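Long-range contact in pyruvate formate-lyase 2 (Archaeoglobus fulgidus, PDB 2F3O), which is a glycyl radical enzyme of unknown function, probably a lyase, related to pyruvate formate-lyase and glycerol dehydratase: residues A[406-411]-A[682-686]. Residues are numbered along the deposited sequence; the frame is centred on the assembly and turned at random.
Sequences KALKNA and YENLP
The C-terminal end of helix 401-410 packs here against the loop segment 682-686, which leads toward strand 692-696. The contact joins the pyruvate formate lyase-like part of the chain to the C-terminal glycine radical part. A407 is the centre of the contact. Its CA lies 4.2 Å from the CA of E683. Its CB rests on backbone, 3.6 Å from the carbonyl O of Y682, and it also reaches the ring of P686. The bond from L685 N to Y682 O closes a turn at 682-685.

P686 fits against the last turn of the helix. Its CB lies 3.6 Å from A407 O and 4.0 Å from A411 CB. The proline ring packs on the methyls of A407 and A411, CB to CB.

Water 1 joins the two backbones. It donates to A407 O at 2.7 Å and, weakly, to E683 O. A411 N turns mainly to L408 O, and its bond to A407 O is weak. The water is a second partner of A407 O.

N410 bends over the same E683 carbonyl. With CG anti to its own carbonyl carbon (chi1 -78°), the amide is carried across to E683. There ND2 lies 3.2 Å from E683 O, well above the plane of that carbonyl. On the more open side, K406 and E683 run side by side in the same direction. They touch through their aliphatic parts, K406 CG to E683 CB at 4.0 Å. Their charged ends do not meet, with K406 NZ 7.0 Å from E683 OE2.

Behind the loop, helix 597-615 packs on L685 and P686, and N615 ND2 bonds to N684 O. Behind helix 401-410, L408 packs on strand 428-431. M721, just before strand 722-728, touches both A407 and Y682 and so lies against both segments.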
loop_
_atom_site.group_PDB
_atom_site.type_symbol
_atom_site.label_atom_id
_atom_site.label_comp_id
_atom_site.label_asym_id
_atom_site.label_seq_id
_atom_site.Cartn_x
_atom_site.Cartn_y
_atom_site.Cartn_z
ATOM N N LYS A 406 -0.532 -10.009 -29.247
ATOM C CA LYS A 406 0.595 -9.080 -29.262
ATOM C C LYS A 406 0.103 -7.736 -28.721
ATOM O O LYS A 406 0.825 -7.053 -27.991
ATOM C CB LYS A 406 1.144 -8.955 -30.687
ATOM C CG LYS A 406 2.449 -8.222 -30.842
ATOM C CD LYS A 406 3.058 -8.504 -32.222
ATOM C CE LYS A 406 3.008 -10.013 -32.542
ATOM N NZ LYS A 406 3.966 -10.506 -33.614
ATOM N N ALA A 407 -1.146 -7.398 -29.055
ATOM C CA ALA A 407 -1.779 -6.168 -28.615
ATOM C C ALA A 407 -1.991 -6.220 -27.132
ATOM O O ALA A 407 -1.756 -5.237 -26.435
ATOM C CB ALA A 407 -3.099 -5.983 -29.298
ATOM N N LEU A 408 -2.422 -7.382 -26.651
ATOM C CA LEU A 408 -2.717 -7.552 -25.240
ATOM C C LEU A 408 -1.441 -7.580 -24.413
ATOM O O LEU A 408 -1.373 -6.944 -23.378
ATOM C CB LEU A 408 -3.598 -8.776 -24.999
ATOM C CG LEU A 408 -5.021 -8.636 -25.549
ATOM C CD1 LEU A 408 -5.661 -9.975 -25.644
ATOM C CD2 LEU A 408 -5.905 -7.681 -24.759
ATOM N N LYS A 409 -0.408 -8.256 -24.897
ATOM C CA LYS A 409 0.883 -8.225 -24.203
ATOM C C LYS A 409 1.465 -6.816 -24.048
ATOM O O LYS A 409 2.096 -6.540 -23.048
ATOM C CB LYS A 409 1.900 -9.210 -24.803
ATOM C CG LYS A 409 1.939 -10.516 -24.048
ATOM C CD LYS A 409 2.319 -11.670 -24.943
ATOM C CE LYS A 409 3.836 -11.812 -25.110
ATOM N NZ LYS A 409 4.216 -13.216 -25.460
ATOM N N ASN A 410 1.212 -5.919 -25.001
ATOM C CA ASN A 410 1.651 -4.530 -24.865
ATOM C C ASN A 410 0.789 -3.717 -23.919
ATOM O O ASN A 410 1.198 -2.660 -23.457
ATOM C CB ASN A 410 1.701 -3.829 -26.214
ATOM C CG ASN A 410 2.912 -4.210 -27.005
ATOM O OD1 ASN A 410 3.573 -5.219 -26.715
ATOM N ND2 ASN A 410 3.222 -3.419 -28.020
ATOM N N ALA A 411 -0.409 -4.215 -23.632
ATOM C CA ALA A 411 -1.294 -3.580 -22.687
ATOM C C ALA A 411 -0.985 -4.164 -21.319
ATOM O O ALA A 411 -1.730 -3.939 -20.347
ATOM C CB ALA A 411 -2.724 -3.842 -23.065
ATOM N N TYR A 682 -0.882 -2.945 -35.231
ATOM C CA TYR A 682 -1.945 -3.568 -34.437
ATOM C C TYR A 682 -1.504 -3.859 -33.024
ATOM O O TYR A 682 -2.323 -3.905 -32.103
ATOM C CB TYR A 682 -2.428 -4.851 -35.100
ATOM C CG TYR A 682 -3.270 -4.558 -36.286
ATOM C CD1 TYR A 682 -2.861 -4.926 -37.563
ATOM C CD2 TYR A 682 -4.460 -3.872 -36.145
ATOM C CE1 TYR A 682 -3.639 -4.633 -38.677
ATOM C CE2 TYR A 682 -5.243 -3.568 -37.242
ATOM C CZ TYR A 682 -4.831 -3.950 -38.509
ATOM O OH TYR A 682 -5.615 -3.640 -39.589
ATOM N N GLU A 683 -0.194 -4.027 -32.880
ATOM C CA GLU A 683 0.489 -4.235 -31.616
ATOM C C GLU A 683 0.209 -3.125 -30.613
ATOM O O GLU A 683 0.334 -3.342 -29.424
ATOM C CB GLU A 683 2.008 -4.390 -31.856
ATOM C CG GLU A 683 2.725 -3.176 -32.538
ATOM C CD GLU A 683 2.767 -3.229 -34.090
ATOM O OE1 GLU A 683 3.627 -2.533 -34.693
ATOM O OE2 GLU A 683 1.940 -3.943 -34.719
ATOM N N ASN A 684 -0.196 -1.953 -31.098
ATOM C CA ASN A 684 -0.617 -0.851 -30.234
ATOM C C ASN A 684 -2.107 -0.598 -30.167
ATOM O O ASN A 684 -2.518 0.460 -29.708
ATOM C CB ASN A 684 0.006 0.439 -30.705
ATOM C CG ASN A 684 1.473 0.415 -30.607
ATOM O OD1 ASN A 684 2.171 0.553 -31.604
ATOM N ND2 ASN A 684 1.973 0.212 -29.401
ATOM N N LEU A 685 -2.920 -1.548 -30.611
ATOM C CA LEU A 685 -4.357 -1.314 -30.689
ATOM C C LEU A 685 -5.157 -2.321 -29.862
ATOM O O LEU A 685 -5.913 -3.094 -30.426
ATOM C CB LEU A 685 -4.778 -1.390 -32.151
ATOM C CG LEU A 685 -6.047 -0.708 -32.651
ATOM C CD1 LEU A 685 -6.059 0.772 -32.358
ATOM C CD2 LEU A 685 -6.147 -0.933 -34.132
ATOM N N PRO A 686 -5.030 -2.302 -28.513
ATOM C CA PRO A 686 -5.545 -3.471 -27.793
ATOM C C PRO A 686 -7.054 -3.519 -27.548
ATOM O O PRO A 686 -7.504 -4.421 -26.868
ATOM C CB PRO A 686 -4.821 -3.386 -26.453
ATOM C CG PRO A 686 -4.674 -1.920 -26.234
ATOM C CD PRO A 686 -4.457 -1.306 -27.581
HETATM O O HOH W 1 -1.381 -2.558 -26.681
#